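PDB 3M0K: oxaloacetate acetylhydrolase from Cryphonectria parasitica, which belongs to the phosphoenolpyruvate phosphomutase family of enzymes, built on a TIM-barrel-type fold. Local coordinates for residues 24-29 / 242-247. Sequence-based numbering, arbitrary orientation.
Sequences DELIVC and RIMIFS. With OXL (oxalate ion), chain B.
Ile27, Val28 and Cys29 pair in parallel with Ile243, Met244 and Ile245, the two short strand axes inclined by 13° and approaching to 4.8 Å. This is the seam of a TIM-barrel-type sheet, where the first strand, 27-32, meets the last, 243-246. Four backbone bonds zip the seam: Ile27 N to Arg242 O, Met244 N to Ile27 O, Cys29 N to Met244 O and Phe246 N to Cys29 O.

On one face of the sheet, Ile27 and Ile243 lie side by side, with CD1 of the former 4.0 Å from CG1 of the latter. Farther along, Cys29 SG rests 3.9 Å from Ile243 CG2, while Cys29 CB touches the CG2 branch of Ile245. The other face is turned to helix 233-239. Here Leu26 CD1 runs forward over the Arg242-Ile243 peptide to within 4.0 Å of Met244 CB, and Val28 CG1, swung anti to its own N (chi1 171°), meets Phe246 CE2 at 3.7 Å. The Phe246 ring also packs on Leu265 of the second subunit.

At the C-terminal end of strand 243-246, Ser247 OG lies 2.6 Å from O4 of the oxalate ion and within hydrogen-bonding reach of Asn221 OD1, two acceptors for its single proton. At the opposite end, Arg242 folds back through bends at chi2 and chi3, and its NH1 and NH2 also bond Leu20 O and Leu19 O. Asp24 CA lies over one guanidinium face, toward its rim, while Glu25 O, in the guanidinium plane, accepts side-on from both Arg242 NE (3.2 Å), well above the carbonyl plane, and NH2 (3.0 Å), the straighter bond at 154°.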
loop_
_atom_site.group_PDB
_atom_site.type_symbol
_atom_site.label_atom_id
_atom_site.label_comp_id
_atom_site.label_asym_id
_atom_site.label_seq_id
_atom_site.Cartn_x
_atom_site.Cartn_y
_atom_site.Cartn_z
ATOM N N ASP A 24 -16.529 -35.444 1.274
ATOM C CA ASP A 24 -16.698 -35.706 -0.151
ATOM C C ASP A 24 -17.566 -34.622 -0.779
ATOM O O ASP A 24 -17.965 -34.722 -1.939
ATOM C CB ASP A 24 -17.330 -37.083 -0.367
ATOM C CG ASP A 24 -16.456 -38.210 0.152
ATOM O OD1 ASP A 24 -15.316 -38.355 -0.340
ATOM O OD2 ASP A 24 -16.912 -38.951 1.051
ATOM N N GLU A 25 -17.848 -33.583 0.000
ATOM C CA GLU A 25 -18.703 -32.493 -0.451
ATOM C C GLU A 25 -18.054 -31.677 -1.556
ATOM O O GLU A 25 -16.838 -31.481 -1.562
ATOM C CB GLU A 25 -19.016 -31.550 0.708
ATOM C CG GLU A 25 -19.854 -32.145 1.814
ATOM C CD GLU A 25 -20.198 -31.115 2.874
ATOM O OE1 GLU A 25 -20.754 -30.054 2.517
ATOM O OE2 GLU A 25 -19.910 -31.368 4.063
ATOM N N LEU A 26 -18.870 -31.196 -2.483
ATOM C CA LEU A 26 -18.416 -30.201 -3.437
ATOM C C LEU A 26 -18.319 -28.875 -2.705
ATOM O O LEU A 26 -19.312 -28.380 -2.173
ATOM C CB LEU A 26 -19.400 -30.075 -4.594
ATOM C CG LEU A 26 -19.053 -28.953 -5.569
ATOM C CD1 LEU A 26 -17.727 -29.245 -6.262
ATOM C CD2 LEU A 26 -20.175 -28.776 -6.580
ATOM N N ILE A 27 -17.119 -28.302 -2.678
ATOM C CA ILE A 27 -16.890 -27.048 -1.971
ATOM C C ILE A 27 -17.220 -25.886 -2.896
ATOM O O ILE A 27 -16.511 -25.633 -3.873
ATOM C CB ILE A 27 -15.431 -26.946 -1.482
ATOM C CG1 ILE A 27 -15.073 -28.172 -0.638
ATOM C CG2 ILE A 27 -15.225 -25.672 -0.681
ATOM C CD1 ILE A 27 -13.574 -28.427 -0.529
ATOM N N VAL A 28 -18.320 -25.205 -2.599
ATOM C CA VAL A 28 -18.814 -24.129 -3.453
ATOM C C VAL A 28 -18.285 -22.782 -2.999
ATOM O O VAL A 28 -18.538 -22.361 -1.869
ATOM C CB VAL A 28 -20.354 -24.112 -3.449
ATOM C CG1 VAL A 28 -20.908 -22.856 -4.148
ATOM C CG2 VAL A 28 -20.875 -25.390 -4.082
ATOM N N CYS A 29 -17.544 -22.123 -3.886
ATOM C CA CYS A 29 -16.857 -20.878 -3.561
ATOM C C CYS A 29 -17.310 -19.748 -4.455
ATOM O O CYS A 29 -16.895 -19.669 -5.601
ATOM C CB CYS A 29 -15.340 -21.037 -3.734
ATOM S SG CYS A 29 -14.615 -22.409 -2.819
ATOM N N ARG A 242 -14.414 -31.557 -6.788
ATOM C CA ARG A 242 -14.367 -31.373 -5.341
ATOM C C ARG A 242 -14.459 -29.901 -4.938
ATOM O O ARG A 242 -14.842 -29.590 -3.813
ATOM C CB ARG A 242 -13.111 -32.001 -4.724
ATOM C CG ARG A 242 -13.089 -33.529 -4.748
ATOM C CD ARG A 242 -14.327 -34.092 -4.065
ATOM N NE ARG A 242 -14.655 -33.367 -2.842
ATOM C CZ ARG A 242 -13.912 -33.385 -1.741
ATOM N NH1 ARG A 242 -12.792 -34.090 -1.703
ATOM N NH2 ARG A 242 -14.280 -32.688 -0.678
ATOM N N ILE A 243 -14.069 -29.007 -5.841
ATOM C CA ILE A 243 -14.247 -27.581 -5.590
ATOM C C ILE A 243 -14.876 -26.954 -6.822
ATOM O O ILE A 243 -14.590 -27.356 -7.947
ATOM C CB ILE A 243 -12.903 -26.882 -5.287
ATOM C CG1 ILE A 243 -12.150 -27.638 -4.180
ATOM C CG2 ILE A 243 -13.140 -25.416 -4.912
ATOM C CD1 ILE A 243 -10.746 -27.107 -3.886
ATOM N N MET A 244 -15.739 -25.968 -6.620
ATOM C CA MET A 244 -16.277 -25.234 -7.749
ATOM C C MET A 244 -16.251 -23.765 -7.401
ATOM O O MET A 244 -16.838 -23.356 -6.407
ATOM C CB MET A 244 -17.713 -25.668 -8.027
ATOM C CG MET A 244 -18.302 -25.086 -9.297
ATOM S SD MET A 244 -19.910 -25.836 -9.611
ATOM C CE MET A 244 -20.358 -25.066 -11.154
ATOM N N ILE A 245 -15.561 -22.977 -8.207
ATOM C CA ILE A 245 -15.524 -21.544 -7.954
ATOM C C ILE A 245 -16.361 -20.793 -8.979
ATOM O O ILE A 245 -16.533 -21.231 -10.118
ATOM C CB ILE A 245 -14.092 -21.008 -7.922
ATOM C CG1 ILE A 245 -13.501 -20.979 -9.327
ATOM C CG2 ILE A 245 -13.241 -21.852 -6.974
ATOM C CD1 ILE A 245 -12.052 -20.545 -9.357
ATOM N N PHE A 246 -16.887 -19.654 -8.561
ATOM C CA PHE A 246 -17.771 -18.881 -9.413
ATOM C C PHE A 246 -17.149 -17.515 -9.619
ATOM O O PHE A 246 -17.453 -16.564 -8.910
ATOM C CB PHE A 246 -19.164 -18.811 -8.792
ATOM C CG PHE A 246 -19.864 -20.143 -8.760
ATOM C CD1 PHE A 246 -20.792 -20.469 -9.729
ATOM C CD2 PHE A 246 -19.563 -21.078 -7.781
ATOM C CE1 PHE A 246 -21.424 -21.696 -9.718
ATOM C CE2 PHE A 246 -20.197 -22.313 -7.763
ATOM C CZ PHE A 246 -21.128 -22.617 -8.734
ATOM N N SER A 247 -16.265 -17.453 -10.610
ATOM C CA SER A 247 -15.406 -16.304 -10.868
ATOM C C SER A 247 -16.083 -14.948 -10.833
ATOM O O SER A 247 -15.622 -14.033 -10.149
ATOM C CB SER A 247 -14.755 -16.475 -12.234
ATOM O OG SER A 247 -13.644 -17.319 -12.111
HETATM C C1 OXL B . -10.435 -14.971 -12.109
HETATM C C2 OXL B . -10.074 -16.405 -12.480
HETATM O O1 OXL B . -9.610 -14.125 -12.134
HETATM O O2 OXL B . -8.969 -16.664 -12.803
HETATM O O3 OXL B . -11.746 -14.665 -11.753
HETATM O O4 OXL B . -11.049 -17.407 -12.442
#